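PDB 5I0P: beta-lactamase domain protein from Burkholderia ambifaria, which probably acts as a zinc-dependent hydrolase of the metallo-beta-lactamase superfamily, holding two zinc ions in its active site. Local coordinates for residues Arg38-Pro43 with Glu83-Arg88; Leu96-Thr101 with Trp113-Gly118. All coordinates share one frame; numbering follows the deposited sequence.

Contact 1: residues Arg38-Pro43 with Glu83-Arg88; sequences RWLRMP and EQIFDR
Leu40 and Met42 touch Ile85 through methyl groups alone, and the two aromatic rings, Trp39 and Phe86, meet other partners. Arg41 NH2 lies in plane at the edge of the Trp39 ring. Glu83 OE1 lies likewise at the edge of the Phe86 ring. Trp54 meets the Trp39 ring with planes about 35° apart, and Trp82 meets the Phe86 ring at about 25°.

The contact itself is narrow and buries 91 Å². Ile85 points its CG1 branch at the strand, and the CD1 methyl at its end does all the touching. Leu40 CD2 is 4.2 Å from Ile85 CD1. The two side chains meet at a slant, methyl to methyl. Met42 does not start out toward the helix. Its chain bends at chi2 (-64°) and then runs on extended, so its end comes nearer the helix. Met42 CE comes to 4.4 Å from Ile85 CD1. The same methyl of Ile85 therefore meets two residues on one face of the strand. No hydrogen bond crosses the contact, and the three side chains are buried.

In the alpha-beta/beta-alpha fold of this superfamily, helix 76-88 packs here on the sheet that contains strand 37-43. Strand 50-60 runs antiparallel beside that strand and adds Leu53 to the apolar layer. Trp82, one turn before Phe86, packs on both Leu40 and Met42.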
ATOM      1  N   ARG A  38     -17.644  -3.537  -5.742  1.00 36.42           N
ATOM      2  CA  ARG A  38     -17.892  -4.411  -4.601  1.00 36.35           C
ATOM      3  C   ARG A  38     -16.668  -4.508  -3.696  1.00 36.07           C
ATOM      4  O   ARG A  38     -15.520  -4.555  -4.164  1.00 36.16           O
ATOM      5  CB  ARG A  38     -18.308  -5.787  -5.076  1.00 33.48           C
ATOM      6  CG  ARG A  38     -19.664  -5.793  -5.770  1.00 36.91           C
ATOM      7  CD  ARG A  38     -20.131  -7.234  -5.924  1.00 43.05           C
ATOM      8  NE  ARG A  38     -21.361  -7.401  -6.688  1.00 55.07           N
ATOM      9  CZ  ARG A  38     -21.791  -8.594  -7.099  1.00 61.05           C
ATOM     10  NH1 ARG A  38     -21.078  -9.678  -6.801  1.00 71.62           N
ATOM     11  NH2 ARG A  38     -22.910  -8.719  -7.805  1.00 47.89           N
ATOM     12  N   TRP A  39     -16.937  -4.489  -2.399  1.00 38.25           N
ATOM     13  CA  TRP A  39     -15.934  -4.479  -1.336  1.00 30.38           C
ATOM     14  C   TRP A  39     -15.862  -5.876  -0.728  1.00 30.11           C
ATOM     15  O   TRP A  39     -16.882  -6.433  -0.315  1.00 33.49           O
ATOM     16  CB  TRP A  39     -16.318  -3.414  -0.302  1.00 25.41           C
ATOM     17  CG  TRP A  39     -15.541  -3.379   1.006  1.00 29.98           C
ATOM     18  CD1 TRP A  39     -14.303  -3.895   1.257  1.00 27.72           C
ATOM     19  CD2 TRP A  39     -15.983  -2.788   2.238  1.00 27.05           C
ATOM     20  NE1 TRP A  39     -13.946  -3.667   2.557  1.00 27.76           N
ATOM     21  CE2 TRP A  39     -14.955  -2.992   3.189  1.00 31.54           C
ATOM     22  CE3 TRP A  39     -17.155  -2.117   2.631  1.00 25.60           C
ATOM     23  CZ2 TRP A  39     -15.051  -2.536   4.520  1.00 23.84           C
ATOM     24  CZ3 TRP A  39     -17.256  -1.665   3.931  1.00 25.61           C
ATOM     25  CH2 TRP A  39     -16.209  -1.888   4.868  1.00 24.75           C
ATOM     26  N   LEU A  40     -14.677  -6.458  -0.724  1.00 25.11           N
ATOM     27  CA  LEU A  40     -14.401  -7.691  -0.011  1.00 25.41           C
ATOM     28  C   LEU A  40     -13.428  -7.378   1.111  1.00 24.32           C
ATOM     29  O   LEU A  40     -12.580  -6.477   0.985  1.00 26.85           O
ATOM     30  CB  LEU A  40     -13.740  -8.744  -0.881  1.00 42.23           C
ATOM     31  CG  LEU A  40     -13.875  -9.145  -2.341  1.00 50.19           C
ATOM     32  CD1 LEU A  40     -13.910  -8.014  -3.371  1.00 46.28           C
ATOM     33  CD2 LEU A  40     -12.630  -9.970  -2.535  1.00 50.22           C
ATOM     34  N   ARG A  41     -13.495  -8.153   2.190  1.00 25.07           N
ATOM     35  CA  ARG A  41     -12.526  -7.983   3.270  1.00 28.47           C
ATOM     36  C   ARG A  41     -11.916  -9.326   3.622  1.00 26.58           C
ATOM     37  O   ARG A  41     -12.637 -10.287   3.883  1.00 28.67           O
ATOM     38  CB  ARG A  41     -13.149  -7.340   4.518  1.00 33.65           C
ATOM     39  CG  ARG A  41     -12.197  -7.316   5.700  1.00 40.45           C
ATOM     40  CD  ARG A  41     -12.815  -6.633   6.935  1.00 43.93           C
ATOM     41  NE  ARG A  41     -12.685  -5.219   6.698  1.00 44.68           N
ATOM     42  CZ  ARG A  41     -12.129  -4.332   7.504  1.00 33.90           C
ATOM     43  NH1 ARG A  41     -11.648  -4.663   8.692  1.00 29.70           N
ATOM     44  NH2 ARG A  41     -12.069  -3.082   7.085  1.00 36.10           N
ATOM     45  N   MET A  42     -10.593  -9.397   3.602  1.00 28.51           N
ATOM     46  CA  MET A  42      -9.902 -10.643   3.874  1.00 24.77           C
ATOM     47  C   MET A  42      -9.160 -10.595   5.216  1.00 30.18           C
ATOM     48  O   MET A  42      -8.579  -9.566   5.582  1.00 25.20           O
ATOM     49  CB  MET A  42      -8.903 -10.960   2.756  1.00 25.38           C
ATOM     50  CG  MET A  42      -9.577 -11.337   1.389  1.00 26.82           C
ATOM     51  SD  MET A  42     -10.543 -12.892   1.518  1.00 35.73           S
ATOM     52  CE  MET A  42     -10.762 -13.116  -0.275  1.00 26.45           C
ATOM     53  N   PRO A  43      -9.172 -11.683   5.976  1.00 31.16           N
ATOM     54  CA  PRO A  43      -8.395 -11.717   7.221  1.00 31.19           C
ATOM     55  C   PRO A  43      -6.905 -11.808   6.946  1.00 34.62           C
ATOM     56  O   PRO A  43      -6.469 -12.451   5.990  1.00 38.19           O
ATOM     57  CB  PRO A  43      -8.885 -12.993   7.901  1.00 27.17           C
ATOM     58  CG  PRO A  43      -9.235 -13.892   6.729  1.00 36.60           C
ATOM     59  CD  PRO A  43      -9.870 -12.956   5.722  1.00 31.62           C
ATOM     60  N   GLU A  83     -12.543 -18.708  -3.187  1.00 35.73           N
ATOM     61  CA  GLU A  83     -13.334 -19.768  -3.814  1.00 41.81           C
ATOM     62  C   GLU A  83     -14.812 -19.596  -3.535  1.00 41.67           C
ATOM     63  O   GLU A  83     -15.638 -19.837  -4.418  1.00 49.91           O
ATOM     64  CB  GLU A  83     -12.867 -21.147  -3.362  1.00 37.63           C
ATOM     65  CG  GLU A  83     -11.604 -21.606  -4.092  1.00 50.00           C
ATOM     66  CD  GLU A  83     -11.817 -21.745  -5.591  1.00 47.75           C
ATOM     67  OE1 GLU A  83     -10.910 -21.394  -6.343  1.00 48.39           O
ATOM     68  OE2 GLU A  83     -12.906 -22.182  -6.018  1.00 53.81           O
ATOM     69  N   GLN A  84     -15.160 -19.144  -2.330  1.00 39.57           N
ATOM     70  CA  GLN A  84     -16.553 -18.873  -2.010  1.00 41.71           C
ATOM     71  C   GLN A  84     -17.086 -17.686  -2.802  1.00 42.23           C
ATOM     72  O   GLN A  84     -18.242 -17.698  -3.248  1.00 45.67           O
ATOM     73  CB  GLN A  84     -16.710 -18.625  -0.513  1.00 51.50           C
ATOM     74  CG  GLN A  84     -16.720 -19.888   0.330  1.00 67.09           C
ATOM     75  CD  GLN A  84     -16.520 -19.613   1.818  1.00 77.71           C
ATOM     76  OE1 GLN A  84     -16.344 -18.460   2.252  1.00 84.23           O
ATOM     77  NE2 GLN A  84     -16.527 -20.686   2.608  1.00 73.05           N
ATOM     78  N   ILE A  85     -16.266 -16.653  -2.999  1.00 40.44           N
ATOM     79  CA  ILE A  85     -16.728 -15.517  -3.791  1.00 40.33           C
ATOM     80  C   ILE A  85     -16.885 -15.910  -5.254  1.00 44.53           C
ATOM     81  O   ILE A  85     -17.825 -15.468  -5.930  1.00 39.80           O
ATOM     82  CB  ILE A  85     -15.785 -14.319  -3.619  1.00 36.01           C
ATOM     83  CG1 ILE A  85     -16.138 -13.552  -2.330  1.00 31.89           C
ATOM     84  CG2 ILE A  85     -15.778 -13.440  -4.899  1.00 32.17           C
ATOM     85  CD1 ILE A  85     -14.969 -13.243  -1.459  1.00 34.56           C
ATOM     86  N   PHE A  86     -15.983 -16.753  -5.761  1.00 43.18           N
ATOM     87  CA  PHE A  86     -16.148 -17.265  -7.112  1.00 41.05           C
ATOM     88  C   PHE A  86     -17.459 -18.013  -7.244  1.00 47.18           C
ATOM     89  O   PHE A  86     -18.153 -17.900  -8.264  1.00 48.69           O
ATOM     90  CB  PHE A  86     -14.996 -18.207  -7.477  1.00 42.24           C
ATOM     91  CG  PHE A  86     -13.621 -17.588  -7.402  1.00 35.21           C
ATOM     92  CD1 PHE A  86     -13.439 -16.215  -7.553  1.00 33.61           C
ATOM     93  CD2 PHE A  86     -12.509 -18.399  -7.229  1.00 34.99           C
ATOM     94  CE1 PHE A  86     -12.145 -15.652  -7.520  1.00 31.81           C
ATOM     95  CE2 PHE A  86     -11.216 -17.862  -7.209  1.00 34.83           C
ATOM     96  CZ  PHE A  86     -11.030 -16.485  -7.347  1.00 33.25           C
ATOM     97  N   ASP A  87     -17.827 -18.775  -6.212  1.00 46.47           N
ATOM     98  CA  ASP A  87     -18.990 -19.640  -6.337  1.00 43.63           C
ATOM     99  C   ASP A  87     -20.295 -18.875  -6.195  1.00 46.09           C
ATOM    100  O   ASP A  87     -21.286 -19.201  -6.858  1.00 46.33           O
ATOM    101  CB  ASP A  87     -18.922 -20.783  -5.324  1.00 44.44           C
ATOM    102  CG  ASP A  87     -17.902 -21.847  -5.715  1.00 55.05           C
ATOM    103  OD1 ASP A  87     -17.463 -22.638  -4.856  1.00 60.22           O
ATOM    104  OD2 ASP A  87     -17.577 -21.935  -6.910  1.00 57.71           O
ATOM    105  N   ARG A  88     -20.328 -17.856  -5.347  1.00 50.26           N
ATOM    106  CA  ARG A  88     -21.602 -17.293  -4.936  1.00 43.55           C
ATOM    107  C   ARG A  88     -21.798 -15.837  -5.303  1.00 48.69           C
ATOM    108  O   ARG A  88     -22.941 -15.380  -5.259  1.00 43.57           O
ATOM    109  CB  ARG A  88     -21.777 -17.445  -3.423  1.00 43.42           C
TER

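Contact 2: residues Leu96-Thr101 with Trp113-Gly118; sequences LRVLVT and WLCEGG
Val98 of strand 95-99 packs on Leu114 and Cys115, in the last turn of helix 111-115, which ends in a Schellman motif. This is helix-on-sheet packing within the metallo-beta-lactamase fold. Trp113 contributes its carbonyl, which helps close the helix. Leu114 crosses Val98 at about a right angle. Its nearest atom is CB: Val98 CG2 is 3.9 Å from Leu114 CB. Cys115 comes next and lays its sulfur against the same valine. With chi1 at -80° the sulfur swings away from the carbonyl carbon, and Cys115 SG is 4.0 Å from both Val98 CB and Val98 CG2. The Cys115 side chain also packs on Leu127 of the adjoining strand 126-130. Glu116 is the first residue to leave helical backbone angles. Gly117 has positive phi (97°) and is the C-prime residue of the motif, with Gly117 N bonded to Leu114 O at 2.9 Å. Gly118 N completes the motif with a 2.8 Å bond to Trp113 O. The chain is thus turned back over the helix end, and Gly118 CA sits centrally on one face of the Trp113 ring, 3.4 Å from its plane.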
ATOM      1  N   LEU A  96     -11.797 -11.016 -15.464  1.00 40.33           N
ATOM      2  CA  LEU A  96     -11.214 -10.616 -16.744  1.00 42.33           C
ATOM      3  C   LEU A  96      -9.739 -10.240 -16.643  1.00 43.54           C
ATOM      4  O   LEU A  96      -9.018 -10.331 -17.641  1.00 43.15           O
ATOM      5  CB  LEU A  96     -12.006  -9.441 -17.348  1.00 37.81           C
ATOM      6  CG  LEU A  96     -13.508  -9.702 -17.532  1.00 43.66           C
ATOM      7  CD1 LEU A  96     -14.290  -8.470 -18.026  1.00 38.97           C
ATOM      8  CD2 LEU A  96     -13.686 -10.869 -18.484  1.00 52.59           C
ATOM      9  N   ARG A  97      -9.277  -9.827 -15.471  1.00 43.52           N
ATOM     10  CA  ARG A  97      -7.899  -9.410 -15.268  1.00 39.22           C
ATOM     11  C   ARG A  97      -7.723  -9.163 -13.773  1.00 37.87           C
ATOM     12  O   ARG A  97      -8.694  -8.975 -13.034  1.00 32.82           O
ATOM     13  CB  ARG A  97      -7.545  -8.151 -16.086  1.00 34.07           C
ATOM     14  CG  ARG A  97      -8.373  -6.927 -15.760  1.00 29.10           C
ATOM     15  CD  ARG A  97      -7.975  -5.703 -16.530  1.00 29.25           C
ATOM     16  NE  ARG A  97      -9.109  -4.794 -16.579  1.00 35.87           N
ATOM     17  CZ  ARG A  97      -9.195  -3.724 -17.360  1.00 41.17           C
ATOM     18  NH1 ARG A  97      -8.185  -3.423 -18.172  1.00 50.34           N
ATOM     19  NH2 ARG A  97     -10.303  -2.981 -17.363  1.00 37.97           N
ATOM     20  N   VAL A  98      -6.477  -9.201 -13.332  1.00 28.10           N
ATOM     21  CA  VAL A  98      -6.146  -8.905 -11.951  1.00 31.21           C
ATOM     22  C   VAL A  98      -5.250  -7.667 -11.936  1.00 35.28           C
ATOM     23  O   VAL A  98      -4.180  -7.646 -12.569  1.00 28.35           O
ATOM     24  CB  VAL A  98      -5.474 -10.094 -11.260  1.00 29.74           C
ATOM     25  CG1 VAL A  98      -5.122  -9.723  -9.852  1.00 23.65           C
ATOM     26  CG2 VAL A  98      -6.400 -11.309 -11.300  1.00 31.84           C
ATOM     27  N   LEU A  99      -5.694  -6.639 -11.222  1.00 30.80           N
ATOM     28  CA  LEU A  99      -4.954  -5.406 -11.068  1.00 30.35           C
ATOM     29  C   LEU A  99      -4.412  -5.329  -9.646  1.00 34.24           C
ATOM     30  O   LEU A  99      -5.112  -5.679  -8.698  1.00 41.91           O
ATOM     31  CB  LEU A  99      -5.869  -4.238 -11.382  1.00 31.43           C
ATOM     32  CG  LEU A  99      -5.235  -2.913 -11.705  1.00 35.56           C
ATOM     33  CD1 LEU A  99      -6.144  -2.111 -12.596  1.00 23.73           C
ATOM     34  CD2 LEU A  99      -4.966  -2.170 -10.373  1.00 37.20           C
ATOM     35  N   VAL A 100      -3.162  -4.893  -9.493  1.00 34.18           N
ATOM     36  CA  VAL A 100      -2.496  -4.863  -8.190  1.00 28.89           C
ATOM     37  C   VAL A 100      -1.915  -3.474  -7.907  1.00 24.85           C
ATOM     38  O   VAL A 100      -1.175  -2.920  -8.728  1.00 21.71           O
ATOM     39  CB  VAL A 100      -1.406  -5.945  -8.095  1.00 26.66           C
ATOM     40  CG1 VAL A 100      -0.549  -5.731  -6.838  1.00 25.65           C
ATOM     41  CG2 VAL A 100      -2.071  -7.312  -8.094  1.00 24.08           C
ATOM     42  N   THR A 101      -2.228  -2.925  -6.731  1.00 18.67           N
ATOM     43  CA  THR A 101      -1.784  -1.573  -6.411  1.00 22.67           C
ATOM     44  C   THR A 101      -0.269  -1.492  -6.200  1.00 25.12           C
ATOM     45  O   THR A 101       0.368  -0.495  -6.574  1.00 23.06           O
ATOM     46  CB  THR A 101      -2.535  -1.056  -5.168  1.00 18.92           C
ATOM     47  OG1 THR A 101      -2.348  -1.942  -4.055  1.00 23.59           O
ATOM     48  CG2 THR A 101      -4.001  -0.896  -5.435  1.00 18.41           C
ATOM     49  N   TRP A 113      -2.096 -17.109  -8.393  1.00 39.71           N
ATOM     50  CA  TRP A 113      -3.228 -18.012  -8.170  1.00 35.79           C
ATOM     51  C   TRP A 113      -4.516 -17.471  -8.777  1.00 33.73           C
ATOM     52  O   TRP A 113      -5.260 -18.206  -9.439  1.00 32.01           O
ATOM     53  CB  TRP A 113      -3.415 -18.209  -6.672  1.00 34.52           C
ATOM     54  CG  TRP A 113      -4.457 -19.187  -6.282  1.00 38.75           C
ATOM     55  CD1 TRP A 113      -4.340 -20.541  -6.283  1.00 34.91           C
ATOM     56  CD2 TRP A 113      -5.761 -18.897  -5.759  1.00 35.23           C
ATOM     57  NE1 TRP A 113      -5.487 -21.106  -5.806  1.00 39.05           N
ATOM     58  CE2 TRP A 113      -6.369 -20.116  -5.467  1.00 38.98           C
ATOM     59  CE3 TRP A 113      -6.467 -17.722  -5.507  1.00 35.02           C
ATOM     60  CZ2 TRP A 113      -7.671 -20.201  -4.968  1.00 43.66           C
ATOM     61  CZ3 TRP A 113      -7.772 -17.818  -4.985  1.00 29.90           C
ATOM     62  CH2 TRP A 113      -8.341 -19.039  -4.725  1.00 33.70           C
ATOM     63  N   LEU A 114      -4.795 -16.180  -8.557  1.00 35.93           N
ATOM     64  CA  LEU A 114      -5.972 -15.562  -9.155  1.00 31.66           C
ATOM     65  C   LEU A 114      -5.885 -15.550 -10.667  1.00 34.13           C
ATOM     66  O   LEU A 114      -6.818 -15.976 -11.355  1.00 40.64           O
ATOM     67  CB  LEU A 114      -6.140 -14.128  -8.647  1.00 31.70           C
ATOM     68  CG  LEU A 114      -6.640 -14.031  -7.209  1.00 33.84           C
ATOM     69  CD1 LEU A 114      -6.740 -12.583  -6.798  1.00 37.96           C
ATOM     70  CD2 LEU A 114      -7.948 -14.733  -7.028  1.00 27.51           C
ATOM     71  N   CYS A 115      -4.742 -15.104 -11.202  1.00 40.57           N
ATOM     72  CA  CYS A 115      -4.583 -14.991 -12.641  1.00 38.36           C
ATOM     73  C   CYS A 115      -4.855 -16.304 -13.324  1.00 44.12           C
ATOM     74  O   CYS A 115      -5.398 -16.328 -14.438  1.00 44.24           O
ATOM     75  CB  CYS A 115      -3.168 -14.553 -12.975  1.00 36.59           C
ATOM     76  SG  CYS A 115      -2.963 -12.847 -12.785  1.00 41.47           S
ATOM     77  N   GLU A 116      -4.500 -17.401 -12.663  1.00 43.96           N
ATOM     78  CA  GLU A 116      -4.590 -18.711 -13.263  1.00 45.75           C
ATOM     79  C   GLU A 116      -5.862 -19.447 -12.900  1.00 43.09           C
ATOM     80  O   GLU A 116      -5.989 -20.648 -13.202  1.00 36.77           O
ATOM     81  CB  GLU A 116      -3.345 -19.493 -12.913  1.00 44.91           C
ATOM     82  CG  GLU A 116      -2.313 -19.233 -13.988  1.00 51.99           C
ATOM     83  CD  GLU A 116      -0.985 -19.672 -13.534  1.00 70.07           C
ATOM     84  OE1 GLU A 116      -0.963 -20.461 -12.558  1.00 76.38           O
ATOM     85  OE2 GLU A 116       0.025 -19.214 -14.116  1.00 76.96           O
ATOM     86  N   GLY A 117      -6.815 -18.749 -12.283  1.00 40.50           N
ATOM     87  CA  GLY A 117      -8.154 -19.268 -12.119  1.00 46.23           C
ATOM     88  C   GLY A 117      -8.449 -19.919 -10.790  1.00 45.90           C
ATOM     89  O   GLY A 117      -9.465 -20.608 -10.681  1.00 52.14           O
ATOM     90  N   GLY A 118      -7.599 -19.727  -9.781  1.00 39.15           N
ATOM     91  CA  GLY A 118      -7.889 -20.293  -8.488  1.00 36.43           C
ATOM     92  C   GLY A 118      -7.782 -21.811  -8.507  1.00 45.25           C
ATOM     93  O   GLY A 118      -7.251 -22.422  -9.442  1.00 41.05           O
TER

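Contacts 1 and 2 follow one another along the chain, with centres 13 Å apart, and both reach the same sheet. Their helical segments also touch directly. Phe86 CZ of contact 1 packs at 3.6 Å on Leu114 CD2 of contact 2, and Phe86 CE2 is 4.0 Å from Trp113 CH2. Neither contact supplies a zinc ligand. The part of contact 1 that comes near the metal site is Met42, whose side chain is about 8 Å from that of Asp106 and about 11 Å from a zinc ion. Segment 96-101 leads directly into the HxHxDH motif, whose His102, His104, Asp106 and His107 bind zinc. The side chain of Val98 is about 9 Å from that of His107.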